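Local coordinates for glycoside hydrolase family 81 (PDB 6FOP), which probably hydrolyses beta-1,3-glucans such as laminarin as part of the Clostridium thermocellum cellulosome, at residues 23-28 with 394-399; 29-34 with 102-107; 35-40 with 466-471; 109-114 with 226-231; 121-126 with 134-139. All coordinates share one frame; numbering follows the deposited sequence. Where two conformers were deposited one is given.

Interaction 1: residues 23-28 with 394-399; sequences AEIYKT and DSNWGT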
# COMPACT_ATOMS: atom_id res chain seq x y z
N ALA A 23 -1.75 11.31 22.94
CA ALA A 23 -1.61 10.38 24.06
C ALA A 23 -2.74 9.35 24.10
O ALA A 23 -2.49 8.18 24.41
CB ALA A 23 -1.58 11.15 25.37
N GLU A 24 -3.95 9.78 23.75
CA GLU A 24 -5.15 8.94 23.87
C GLU A 24 -5.20 7.92 22.72
O GLU A 24 -5.15 8.30 21.55
CB GLU A 24 -6.42 9.80 23.78
CG GLU A 24 -6.59 10.90 24.82
CD GLU A 24 -5.67 12.14 24.71
OE1 GLU A 24 -5.04 12.44 23.64
OE2 GLU A 24 -5.59 12.82 25.76
N ILE A 25 -5.32 6.65 23.05
CA ILE A 25 -5.49 5.57 22.09
C ILE A 25 -6.73 4.78 22.47
O ILE A 25 -6.80 4.18 23.55
CB ILE A 25 -4.28 4.63 21.99
CG1 ILE A 25 -3.00 5.44 21.72
CG2 ILE A 25 -4.48 3.63 20.85
CD1 ILE A 25 -1.74 4.62 21.58
N TYR A 26 -7.74 4.79 21.59
CA TYR A 26 -9.02 4.14 21.84
C TYR A 26 -8.88 2.66 21.49
O TYR A 26 -9.30 2.16 20.44
CB TYR A 26 -10.17 4.87 21.09
CG TYR A 26 -10.49 6.20 21.70
CD1 TYR A 26 -11.36 6.30 22.79
CD2 TYR A 26 -9.90 7.39 21.20
CE1 TYR A 26 -11.63 7.53 23.37
CE2 TYR A 26 -10.18 8.62 21.78
CZ TYR A 26 -11.06 8.68 22.87
OH TYR A 26 -11.35 9.89 23.45
N LYS A 27 -8.25 1.96 22.44
CA LYS A 27 -8.02 0.53 22.38
C LYS A 27 -8.44 -0.07 23.73
O LYS A 27 -8.50 0.63 24.75
CB LYS A 27 -6.55 0.19 22.07
CG LYS A 27 -5.54 0.69 23.09
CD LYS A 27 -4.14 0.24 22.71
CE LYS A 27 -3.07 1.02 23.45
NZ LYS A 27 -3.07 0.70 24.89
N THR A 28 -8.72 -1.36 23.70
CA THR A 28 -8.96 -2.12 24.92
C THR A 28 -7.67 -2.68 25.44
O THR A 28 -6.65 -2.65 24.77
CB THR A 28 -9.91 -3.34 24.72
OG1 THR A 28 -9.18 -4.36 24.01
CG2 THR A 28 -11.17 -2.95 23.95
N ASP A 394 8.52 6.44 19.82
CA ASP A 394 7.31 6.65 20.59
C ASP A 394 6.82 5.29 21.08
O ASP A 394 6.53 4.43 20.27
CB ASP A 394 6.27 7.35 19.72
CG ASP A 394 4.94 7.58 20.44
OD1 ASP A 394 4.25 6.60 20.78
OD2 ASP A 394 4.60 8.75 20.68
N SER A 395 6.80 5.09 22.40
CA SER A 395 6.42 3.80 22.98
C SER A 395 4.94 3.73 23.39
O SER A 395 4.51 2.75 23.97
CB SER A 395 7.28 3.48 24.19
OG SER A 395 7.09 4.47 25.17
N ASN A 396 4.19 4.79 23.14
CA ASN A 396 2.73 4.77 23.32
C ASN A 396 2.10 4.04 22.14
O ASN A 396 1.40 3.05 22.30
CB ASN A 396 2.26 6.22 23.44
CG ASN A 396 0.79 6.34 23.76
OD1 ASN A 396 0.23 5.54 24.51
ND2 ASN A 396 0.16 7.37 23.19
N TRP A 397 2.39 4.53 20.93
CA TRP A 397 1.95 3.88 19.69
C TRP A 397 2.91 2.77 19.24
O TRP A 397 2.47 1.75 18.71
CB TRP A 397 1.79 4.91 18.56
CG TRP A 397 0.63 5.85 18.79
CD1 TRP A 397 0.62 6.96 19.60
CD2 TRP A 397 -0.70 5.73 18.27
NE1 TRP A 397 -0.62 7.55 19.58
CE2 TRP A 397 -1.45 6.81 18.79
CE3 TRP A 397 -1.32 4.81 17.42
CZ2 TRP A 397 -2.79 7.01 18.46
CZ3 TRP A 397 -2.65 5.01 17.11
CH2 TRP A 397 -3.37 6.10 17.62
N GLY A 398 4.21 3.00 19.39
CA GLY A 398 5.23 2.06 18.87
C GLY A 398 5.60 2.41 17.44
O GLY A 398 5.14 1.77 16.47
N THR A 399 6.43 3.43 17.31
CA THR A 399 6.83 3.97 16.00
C THR A 399 8.12 4.73 16.14
O THR A 399 8.36 5.35 17.18
CB THR A 399 5.69 4.84 15.37
OG1 THR A 399 6.10 5.32 14.08
CG2 THR A 399 5.35 6.03 16.23
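I25 lies over one face of the W397 indole, and N396 reaches past it to the backbone of A23. The methyl CD1 of I25 sits 3.5 Å from the centroid of the five-membered ring of W397, only 9° off the ring normal. This is a CH-pi contact made almost straight down onto the face. CG1 of I25 follows it and comes 3.6 Å from CZ2 of W397, so the end of the isoleucine spans both rings of the indole. I25 CG1 stands anti to its carbonyl carbon (chi1 -54°), which sends this branch rather than CG2 onto the tryptophan. The same CD1 also touches N396, 3.6 Å from the amide oxygen OD1. The other end of that amide is polar in use: ND2 of N396 donates to O of A23 at 3.0 Å. The donor stands above the carbonyl plane, 36° out of it. W397 is fixed from its own side as well. Its backbone N donates to OD1 of D394, three residues back, at 2.8 Å, which makes an Asx motif. Its NE1 bonds to O of Q22, and its ring stacks with W46. G398 and T399 both face D394 in a G1 beta bulge, at the turn between strands 390-394 and 399-403, which D394 and T399 close with paired backbone bonds as in a beta hairpin.

Interaction 2: residues 29-34 with 102-107; sequences SNLQGA and ARADKI. With MG (magnesium ion), chain Y.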
# COMPACT_ATOMS: atom_id res chain seq x y z
N SER A 29 -7.72 -3.26 26.64
CA SER A 29 -6.56 -3.92 27.22
C SER A 29 -6.11 -5.18 26.45
O SER A 29 -5.02 -5.68 26.68
CB SER A 29 -6.83 -4.29 28.68
OG SER A 29 -7.95 -5.14 28.78
N ASN A 30 -6.95 -5.70 25.56
CA ASN A 30 -6.55 -6.84 24.75
C ASN A 30 -5.63 -6.51 23.59
O ASN A 30 -5.02 -7.41 23.04
CB ASN A 30 -7.78 -7.60 24.26
CG ASN A 30 -8.58 -8.20 25.40
OD1 ASN A 30 -8.02 -8.83 26.30
ND2 ASN A 30 -9.90 -8.01 25.37
N LEU A 31 -5.57 -5.24 23.19
CA LEU A 31 -4.72 -4.85 22.06
C LEU A 31 -3.34 -4.50 22.63
O LEU A 31 -3.15 -3.42 23.18
CB LEU A 31 -5.34 -3.68 21.29
CG LEU A 31 -4.68 -3.39 19.93
CD1 LEU A 31 -5.10 -4.43 18.92
CD2 LEU A 31 -5.01 -2.00 19.43
N GLN A 32 -2.40 -5.43 22.50
CA GLN A 32 -1.09 -5.33 23.13
C GLN A 32 0.00 -5.12 22.09
O GLN A 32 -0.16 -5.48 20.93
CB GLN A 32 -0.80 -6.59 23.94
CG GLN A 32 -1.80 -6.87 25.06
CD GLN A 32 -1.41 -8.07 25.90
OE1 GLN A 32 -1.40 -9.21 25.42
NE2 GLN A 32 -1.09 -7.82 27.15
N GLY A 33 1.13 -4.60 22.54
CA GLY A 33 2.23 -4.25 21.67
C GLY A 33 1.95 -3.03 20.82
O GLY A 33 0.97 -2.31 21.01
N ALA A 34 2.81 -2.80 19.85
CA ALA A 34 2.67 -1.63 19.01
C ALA A 34 1.32 -1.62 18.29
O ALA A 34 0.83 -2.67 17.83
CB ALA A 34 3.81 -1.55 18.04
N ALA A 102 -15.80 3.93 21.03
CA ALA A 102 -15.55 2.66 20.37
C ALA A 102 -14.05 2.46 20.42
O ALA A 102 -13.28 3.36 20.02
CB ALA A 102 -16.05 2.67 18.96
N ARG A 103 -13.65 1.25 20.84
CA ARG A 103 -12.23 0.92 21.04
C ARG A 103 -11.84 -0.33 20.26
O ARG A 103 -12.57 -1.31 20.23
CB ARG A 103 -11.93 0.68 22.50
CG ARG A 103 -12.07 1.95 23.34
CD ARG A 103 -11.94 1.72 24.83
NE ARG A 103 -11.94 3.01 25.52
CZ ARG A 103 -10.86 3.69 25.92
NH1 ARG A 103 -9.62 3.23 25.73
NH2 ARG A 103 -11.01 4.86 26.52
N ALA A 104 -10.65 -0.30 19.65
CA ALA A 104 -10.14 -1.50 18.97
C ALA A 104 -9.67 -2.52 19.99
O ALA A 104 -8.92 -2.20 20.90
CB ALA A 104 -9.00 -1.15 18.02
N ASP A 105 -10.11 -3.76 19.79
CA ASP A 105 -9.78 -4.90 20.64
C ASP A 105 -8.76 -5.86 20.01
O ASP A 105 -7.91 -6.44 20.71
CB ASP A 105 -11.09 -5.63 20.99
CG ASP A 105 -10.91 -6.69 22.05
OD1 ASP A 105 -10.72 -6.33 23.23
OD2 ASP A 105 -11.00 -7.87 21.70
N LYS A 106 -8.87 -6.03 18.69
CA LYS A 106 -8.01 -6.94 17.92
C LYS A 106 -7.96 -6.42 16.48
O LYS A 106 -9.00 -6.09 15.90
CB LYS A 106 -8.56 -8.38 17.96
CG LYS A 106 -7.70 -9.43 17.28
CD LYS A 106 -8.19 -10.86 17.48
CE LYS A 106 -7.27 -11.88 16.79
NZ LYS A 106 -7.68 -13.30 16.91
N ILE A 107 -6.76 -6.35 15.91
CA ILE A 107 -6.58 -5.95 14.51
C ILE A 107 -5.76 -7.04 13.87
O ILE A 107 -4.64 -7.32 14.30
CB ILE A 107 -5.93 -4.57 14.36
CG1 ILE A 107 -6.81 -3.49 15.01
CG2 ILE A 107 -5.72 -4.28 12.88
CD1 ILE A 107 -6.14 -2.12 15.13
MG MG Y . -12.74 5.16 18.79
O HOH W 1 -5.48 -8.08 20.10
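N30 has its CG anti to the carbonyl carbon (chi1 -64°), and D105 has its CG anti to the backbone N (chi1 -170°). These two torsions bring amide and carboxylate together, although the D105 CB itself points away from the 29-34 loop. ND2 of N30 donates to OD1 of D105 at 2.8 Å, with an N-H...O angle of 167°. The acceptor lies in the amide plane and offers its syn lone pair. The two planes are nearly perpendicular. A water joins the backbones beside this bond. It donates to O of N30 at 3.1 Å and to O of D105 at 3.0 Å. L31 supplies the apolar part. Its CD2 lies 4.3 Å from CB of A104, and its CD1 lies 4.4 Å from CG1 of I107, so the two branches rest on different residues of strand 103-107. L45 of helix 43-46 packs against the same three side chains. Just before strand 103-107, O of A102 binds a magnesium ion at 2.2 Å, together with backbone oxygens of I44, N47 and Y49. The D105 carboxylate has further partners: T28 OG1 bonds to OD1, and K124 forms a salt bridge with OD2. Such a set of donors would probably keep D105 ionised and restrict its rotation. N30, which is exposed, thereby ties its loop to the buried carboxylate of D105.

Interaction 3: residues 35-40 with 466-471; sequences VPTNSW and FLRNFD. With CA (calcium ion), chain B.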
# COMPACT_ATOMS: atom_id res chain seq x y z
N VAL A 35 0.75 -0.44 18.17
CA VAL A 35 -0.61 -0.24 17.67
C VAL A 35 -0.61 -0.07 16.16
O VAL A 35 0.06 0.82 15.65
CB VAL A 35 -1.22 1.00 18.35
CG1 VAL A 35 -2.62 1.26 17.83
CG2 VAL A 35 -1.21 0.83 19.87
N PRO A 36 -1.35 -0.91 15.41
CA PRO A 36 -1.43 -0.69 13.96
C PRO A 36 -1.96 0.70 13.62
O PRO A 36 -2.88 1.21 14.28
CB PRO A 36 -2.41 -1.78 13.49
CG PRO A 36 -2.24 -2.84 14.53
CD PRO A 36 -2.08 -2.11 15.82
N THR A 37 -1.37 1.31 12.58
CA THR A 37 -1.80 2.60 12.04
C THR A 37 -1.81 2.53 10.52
O THR A 37 -1.49 1.49 9.92
CB THR A 37 -0.83 3.72 12.49
OG1 THR A 37 0.46 3.52 11.89
CG2 THR A 37 -0.66 3.74 13.99
N ASN A 38 -2.17 3.63 9.87
CA ASN A 38 -2.05 3.74 8.43
C ASN A 38 -2.86 2.69 7.70
O ASN A 38 -2.40 2.07 6.76
CB ASN A 38 -0.58 3.71 7.94
CG ASN A 38 0.22 4.85 8.49
OD1 ASN A 38 0.82 4.75 9.56
ND2 ASN A 38 0.28 5.95 7.73
N SER A 39 -4.10 2.50 8.17
CA SER A 39 -4.95 1.51 7.55
C SER A 39 -6.41 1.98 7.47
O SER A 39 -6.76 3.11 7.82
CB SER A 39 -4.78 0.21 8.32
OG SER A 39 -5.39 -0.90 7.65
N TRP A 40 -7.25 1.10 6.97
CA TRP A 40 -8.66 1.42 6.77
C TRP A 40 -9.45 1.45 8.09
O TRP A 40 -10.47 2.12 8.19
CB TRP A 40 -9.28 0.44 5.78
CG TRP A 40 -9.13 -1.00 6.19
CD1 TRP A 40 -8.07 -1.83 5.92
CD2 TRP A 40 -10.06 -1.79 6.95
NE1 TRP A 40 -8.25 -3.06 6.48
CE2 TRP A 40 -9.49 -3.08 7.08
CE3 TRP A 40 -11.34 -1.56 7.48
CZ2 TRP A 40 -10.12 -4.11 7.78
CZ3 TRP A 40 -11.97 -2.58 8.16
CH2 TRP A 40 -11.37 -3.86 8.30
N PHE A 466 2.59 -5.00 12.58
CA PHE A 466 2.82 -5.79 11.37
C PHE A 466 2.47 -4.97 10.13
O PHE A 466 1.36 -4.46 10.02
CB PHE A 466 1.97 -7.05 11.42
CG PHE A 466 2.20 -8.00 10.28
CD1 PHE A 466 3.36 -8.75 10.22
CD2 PHE A 466 1.23 -8.21 9.33
CE1 PHE A 466 3.55 -9.63 9.18
CE2 PHE A 466 1.41 -9.11 8.30
CZ PHE A 466 2.57 -9.82 8.24
N LEU A 467 3.43 -4.81 9.23
CA LEU A 467 3.21 -4.14 7.93
C LEU A 467 2.44 -2.84 8.03
O LEU A 467 1.31 -2.70 7.50
CB LEU A 467 2.54 -5.11 6.94
CG LEU A 467 3.24 -6.40 6.57
CD1 LEU A 467 2.42 -7.16 5.53
CD2 LEU A 467 4.68 -6.15 6.06
N ARG A 468 3.05 -1.86 8.68
CA ARG A 468 2.35 -0.60 8.91
C ARG A 468 1.68 -0.02 7.69
O ARG A 468 0.44 -0.00 7.58
CB ARG A 468 3.24 0.45 9.58
CG ARG A 468 2.49 1.71 10.00
CD ARG A 468 3.39 2.87 10.36
NE ARG A 468 4.36 2.50 11.38
CZ ARG A 468 4.11 2.44 12.69
NH1 ARG A 468 2.91 2.74 13.20
NH2 ARG A 468 5.07 2.03 13.51
N ASN A 469 2.47 0.50 6.73
CA ASN A 469 1.83 1.24 5.64
C ASN A 469 1.10 0.39 4.61
O ASN A 469 0.11 0.85 4.01
CB ASN A 469 2.81 2.18 4.98
CG ASN A 469 3.23 3.28 5.93
OD1 ASN A 469 4.23 3.10 6.65
ND2 ASN A 469 2.49 4.36 5.99
N PHE A 470 1.51 -0.86 4.43
CA PHE A 470 0.93 -1.71 3.40
C PHE A 470 -0.38 -2.31 3.89
O PHE A 470 -0.42 -2.81 5.03
CB PHE A 470 1.89 -2.81 3.01
CG PHE A 470 1.47 -3.55 1.77
CD1 PHE A 470 1.52 -2.90 0.52
CD2 PHE A 470 1.09 -4.86 1.80
CE1 PHE A 470 1.16 -3.57 -0.64
CE2 PHE A 470 0.74 -5.53 0.64
CZ PHE A 470 0.77 -4.87 -0.58
N ASP A 471 -1.40 -2.34 3.04
CA ASP A 471 -2.70 -3.01 3.32
C ASP A 471 -2.67 -4.31 2.49
O ASP A 471 -2.75 -4.28 1.26
CB ASP A 471 -3.83 -2.11 2.86
CG ASP A 471 -5.22 -2.69 3.09
OD1 ASP A 471 -5.36 -3.93 2.98
OD2 ASP A 471 -6.16 -1.86 3.25
CA CA B . -0.90 -2.06 7.18
O HOH W 2 2.29 2.36 15.89
O HOH W 3 -1.63 -1.18 9.26
O HOH W 4 -1.91 -0.35 5.79
O HOH W 5 3.34 6.12 8.44
O HOH W 6 -3.21 -2.76 6.87
O HOH W 7 -6.52 -5.01 5.31
O HOH W 8 -0.90 -4.15 8.34
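V35 and R468 share a water where the 35-40 loop runs alongside a calcium-binding loop of the family 81 C-terminal domain. The water lies 2.7 Å from O of V35, probably as donor, and accepts from NH1 of R468. At T37 the contact becomes direct. NH1 of R468 donates to OG1 of T37 at 2.9 Å, with the oxygen in the guanidinium plane. OG1 in turn donates a hydrogen bond to OD1 of N38 at 2.7 Å. That amide oxygen rests against the arginine chain, 3.3 Å from CD of R468, with the two flat groups 81° apart. D453 holds the other end of the guanidinium in a salt bridge. O of L467, R468 and F470 bind the calcium ion, and four waters complete its shell. Three of these waters donate to the 35-40 loop, at O of T37, O of N38 and OG of S39. Thus the loop meets the metal in its second shell. OD2 of D471 accepts from NE1 of W478. At W40, NE1 donates to a further water at 2.9 Å, and this water donates to OD1 of D471 at 2.8 Å.

Interaction 4: residues 109-114 with 226-231; sequences DFAVDA and TDTKVE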
# COMPACT_ATOMS: atom_id res chain seq x y z
N ASP A 109 -4.96 -9.05 9.75
CA ASP A 109 -4.42 -8.53 8.49
C ASP A 109 -5.46 -7.91 7.59
O ASP A 109 -5.12 -7.09 6.74
CB ASP A 109 -3.64 -9.65 7.76
CG ASP A 109 -2.34 -10.06 8.49
OD1 ASP A 109 -1.96 -9.46 9.51
OD2 ASP A 109 -1.72 -11.00 8.02
N PHE A 110 -6.73 -8.31 7.75
CA PHE A 110 -7.84 -7.71 7.01
C PHE A 110 -9.16 -7.72 7.79
O PHE A 110 -10.24 -7.70 7.19
CB PHE A 110 -7.98 -8.27 5.57
CG PHE A 110 -7.86 -9.76 5.41
CD1 PHE A 110 -6.60 -10.38 5.31
CD2 PHE A 110 -8.99 -10.54 5.18
CE1 PHE A 110 -6.49 -11.73 5.07
CE2 PHE A 110 -8.88 -11.91 4.94
CZ PHE A 110 -7.62 -12.51 4.92
N ALA A 111 -9.07 -7.59 9.11
CA ALA A 111 -10.25 -7.45 9.94
C ALA A 111 -9.91 -6.66 11.19
O ALA A 111 -8.73 -6.54 11.58
CB ALA A 111 -10.87 -8.82 10.27
N VAL A 112 -10.96 -6.20 11.86
CA VAL A 112 -10.84 -5.51 13.16
C VAL A 112 -12.01 -5.93 14.04
O VAL A 112 -13.14 -6.03 13.56
CB VAL A 112 -10.80 -3.98 13.00
CG1 VAL A 112 -12.00 -3.43 12.23
CG2 VAL A 112 -10.64 -3.26 14.33
N ASP A 113 -11.72 -6.17 15.31
CA ASP A 113 -12.74 -6.31 16.35
C ASP A 113 -12.72 -5.02 17.15
O ASP A 113 -11.66 -4.61 17.63
CB ASP A 113 -12.40 -7.44 17.32
CG ASP A 113 -12.37 -8.82 16.68
OD1 ASP A 113 -12.93 -9.03 15.58
OD2 ASP A 113 -11.76 -9.71 17.31
N ALA A 114 -13.90 -4.40 17.32
CA ALA A 114 -14.04 -3.19 18.15
C ALA A 114 -15.15 -3.40 19.18
O ALA A 114 -16.12 -4.09 18.91
CB ALA A 114 -14.35 -1.99 17.27
N THR A 226 -12.65 -14.87 13.17
CA THR A 226 -11.94 -14.51 14.39
C THR A 226 -10.46 -14.20 14.19
O THR A 226 -9.82 -13.71 15.12
CB THR A 226 -12.09 -15.63 15.45
OG1 THR A 226 -11.71 -16.88 14.87
CG2 THR A 226 -13.54 -15.71 15.89
N ASP A 227 -9.94 -14.42 12.98
CA ASP A 227 -8.56 -14.02 12.66
C ASP A 227 -8.44 -13.99 11.14
O ASP A 227 -9.15 -14.71 10.44
CB ASP A 227 -7.53 -14.97 13.29
CG ASP A 227 -6.12 -14.36 13.39
OD1 ASP A 227 -5.95 -13.16 13.24
OD2 ASP A 227 -5.20 -15.15 13.66
N THR A 228 -7.52 -13.16 10.65
CA THR A 228 -7.19 -13.08 9.23
C THR A 228 -5.67 -12.93 9.11
O THR A 228 -5.04 -12.18 9.89
CB THR A 228 -7.90 -11.92 8.50
OG1 THR A 228 -7.52 -10.66 9.05
CG2 THR A 228 -9.43 -12.10 8.58
N LYS A 229 -5.10 -13.65 8.15
CA LYS A 229 -3.64 -13.73 7.97
C LYS A 229 -3.25 -13.80 6.52
O LYS A 229 -3.85 -14.56 5.74
CB LYS A 229 -3.11 -15.01 8.66
CG LYS A 229 -3.20 -15.02 10.18
CD LYS A 229 -2.02 -14.32 10.85
CE LYS A 229 -2.38 -13.81 12.25
NZ LYS A 229 -3.13 -12.51 12.10
N VAL A 230 -2.19 -13.07 6.17
CA VAL A 230 -1.47 -13.27 4.90
C VAL A 230 -0.13 -13.92 5.14
O VAL A 230 0.50 -13.70 6.17
CB VAL A 230 -1.30 -12.00 4.09
CG1 VAL A 230 -2.66 -11.46 3.72
CG2 VAL A 230 -0.43 -10.96 4.81
N GLU A 231 0.29 -14.73 4.16
CA GLU A 231 1.64 -15.27 4.11
C GLU A 231 2.10 -15.16 2.66
O GLU A 231 1.27 -15.15 1.75
CB GLU A 231 1.69 -16.74 4.51
CG GLU A 231 1.03 -17.10 5.81
CD GLU A 231 0.76 -18.60 5.81
OE1 GLU A 231 -0.34 -19.07 5.36
OE2 GLU A 231 1.69 -19.30 6.17
O HOH W 9 -10.74 -13.04 17.54
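T228 sits over the face of the F110 ring in the tight part of this buried contact. Its CB lies 3.5 Å from the ring centroid, 3° off the normal, a CH-pi contact. F110 CG stands between the backbone N and carbonyl carbon (chi1 44°), which folds the ring back over the threonine. OG1 of T228 accepts from N of F110 at 2.8 Å and also bonds to OG of S108. D109 grips the strand twice: its N donates to O of T228 at 3.1 Å, and its OD2 accepts from N of V230 at 2.8 Å on the anti lone pair. R459 makes a salt bridge with the same OD2. K229 NZ reaches O of T228 from the opposite face to D109 N. The looser side lies toward D113 and T226. There a water donates to O of T226, and only weakly to OD2 of D113, 3.5 Å away. The contact sets the turn just before strand 111-118 against edge strand 223-235 of another sheet, with F245 of strand 240-251 touching both F110 and V230.

Interaction 5: residues 121-126 with 134-139; sequences GSIKAT and AYFVFT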
# COMPACT_ATOMS: atom_id res chain seq x y z
N GLY A 121 -24.06 -2.74 29.37
CA GLY A 121 -24.13 -3.51 28.13
C GLY A 121 -23.02 -3.19 27.14
O GLY A 121 -22.32 -2.19 27.28
N SER A 122 -22.89 -4.02 26.12
CA SER A 122 -21.81 -3.85 25.13
C SER A 122 -22.17 -4.46 23.80
O SER A 122 -23.02 -5.32 23.71
CB SER A 122 -20.52 -4.49 25.66
OG SER A 122 -20.58 -5.90 25.62
N ILE A 123 -21.50 -3.97 22.76
CA ILE A 123 -21.51 -4.60 21.45
C ILE A 123 -20.03 -4.77 21.05
O ILE A 123 -19.26 -3.81 21.11
CB ILE A 123 -22.18 -3.72 20.38
CG1 ILE A 123 -23.57 -3.29 20.82
CG2 ILE A 123 -22.24 -4.48 19.04
CD1 ILE A 123 -24.20 -2.26 19.92
N LYS A 124 -19.67 -5.98 20.60
CA LYS A 124 -18.36 -6.24 20.00
C LYS A 124 -18.62 -6.54 18.55
O LYS A 124 -19.36 -7.45 18.22
CB LYS A 124 -17.66 -7.41 20.67
CG LYS A 124 -16.22 -7.59 20.15
CD LYS A 124 -15.49 -8.61 21.02
CE LYS A 124 -14.05 -8.82 20.63
NZ LYS A 124 -13.41 -9.70 21.65
N ALA A 125 -18.03 -5.72 17.68
CA ALA A 125 -18.23 -5.82 16.23
C ALA A 125 -16.95 -6.27 15.54
O ALA A 125 -15.87 -5.74 15.84
CB ALA A 125 -18.66 -4.48 15.69
N THR A 126 -17.09 -7.25 14.64
CA THR A 126 -16.00 -7.65 13.75
C THR A 126 -16.35 -7.15 12.35
O THR A 126 -17.38 -7.55 11.77
CB THR A 126 -15.82 -9.17 13.72
OG1 THR A 126 -15.53 -9.63 15.04
CG2 THR A 126 -14.70 -9.61 12.79
N ALA A 134 -20.82 -8.82 8.53
CA ALA A 134 -20.26 -8.21 9.75
C ALA A 134 -20.84 -9.01 10.92
O ALA A 134 -21.99 -9.47 10.85
CB ALA A 134 -20.58 -6.74 9.89
N TYR A 135 -20.02 -9.23 11.93
CA TYR A 135 -20.33 -10.15 13.02
C TYR A 135 -20.35 -9.40 14.36
O TYR A 135 -19.51 -8.54 14.59
CB TYR A 135 -19.29 -11.26 13.10
CG TYR A 135 -18.98 -11.95 11.77
CD1 TYR A 135 -19.81 -12.90 11.23
CD2 TYR A 135 -17.84 -11.61 11.06
CE1 TYR A 135 -19.53 -13.53 10.05
CE2 TYR A 135 -17.54 -12.23 9.86
CZ TYR A 135 -18.37 -13.17 9.33
OH TYR A 135 -18.06 -13.79 8.13
N PHE A 136 -21.31 -9.76 15.23
CA PHE A 136 -21.51 -9.03 16.47
C PHE A 136 -21.75 -9.98 17.64
O PHE A 136 -22.39 -11.03 17.47
CB PHE A 136 -22.73 -8.09 16.35
CG PHE A 136 -22.66 -7.12 15.18
CD1 PHE A 136 -23.14 -7.48 13.93
CD2 PHE A 136 -22.09 -5.87 15.34
CE1 PHE A 136 -23.04 -6.61 12.85
CE2 PHE A 136 -22.00 -5.00 14.27
CZ PHE A 136 -22.48 -5.37 13.03
N VAL A 137 -21.28 -9.55 18.81
CA VAL A 137 -21.62 -10.23 20.07
C VAL A 137 -22.12 -9.15 21.02
O VAL A 137 -21.49 -8.10 21.17
CB VAL A 137 -20.41 -10.97 20.66
CG1 VAL A 137 -20.72 -11.47 22.08
CG2 VAL A 137 -20.05 -12.15 19.77
N PHE A 138 -23.27 -9.42 21.64
CA PHE A 138 -23.93 -8.51 22.57
C PHE A 138 -23.80 -8.98 24.02
O PHE A 138 -23.78 -10.19 24.30
CB PHE A 138 -25.42 -8.42 22.20
CG PHE A 138 -25.68 -7.55 21.02
CD1 PHE A 138 -25.33 -7.96 19.74
CD2 PHE A 138 -26.24 -6.31 21.20
CE1 PHE A 138 -25.52 -7.10 18.66
CE2 PHE A 138 -26.44 -5.47 20.13
CZ PHE A 138 -26.10 -5.87 18.87
N THR A 139 -23.72 -8.02 24.94
CA THR A 139 -23.98 -8.30 26.34
C THR A 139 -24.98 -7.25 26.87
O THR A 139 -25.08 -6.13 26.37
CB THR A 139 -22.72 -8.23 27.21
OG1 THR A 139 -22.31 -6.86 27.38
CG2 THR A 139 -21.62 -9.10 26.66
O HOH W 10 -20.15 -7.70 23.65
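This is an antiparallel beta hairpin, with strands 121-126 and 134-139 paired in regular register. S122-T139, K124-V137 and T126-Y135 are the hydrogen-bonded pairs, and I123-F138 and A125-F136 are the non-hydrogen-bonded ones. N of T126 donates to O of Y135 at 2.7 Å, nearly straight at 176°. N of K124 meets O of V137 at 2.9 Å, in the carbonyl plane. The pairing is less flat at S122, whose N stands above the carbonyl plane of T139. Here the side chains add a bond: OG of S122 and OG1 of T139 are 2.6 Å apart, and either could donate. Both oxygens stand between their own backbone N and carbonyl carbon (chi1 73° in each), which turns them to each other. A water bonds to OG of S122 and donates to O of V137. The other face carries I123, A125, F136 and F138. I123 lies alongside F138, with CG1 3.7 Å from CE2 of F138 and CG2 over one face of that ring, toward its rim. CB of A125 comes 3.7 Å from CE2 of F136. This apolar face packs on I67 of strand 66-70 and V91 of strand 89-93, so two sheets meet here. Within its own sheet the hairpin lies between strand 111-118, beside 121-128, and strand 200-206, beside 133-139.

How the interactions relate
Interactions 1, 2 and 3 lie in sequence along one long loop, residues 23-40. In turn it meets the 394-399 turn, strand 103-107 and the calcium loop. W397 O to V35 N (2.8 Å) joins interactions 1 and 3, and T28 OG1 to D105 OD1 (2.6 Å) joins 1 and 2. Interactions 2, 4 and 5 all reach one sheet. D105 N meets D113 O at 2.8 Å, D105 OD2 forms a salt bridge with K124 NZ at 3.0 Å, and D113 OD1 meets T126 OG1 at 2.7 Å. W40 of interaction 3 packs on the backbone of F110 in interaction 4. The calcium ion belongs to interaction 3, and the side chain of D109 in interaction 4 is about 8 Å from it.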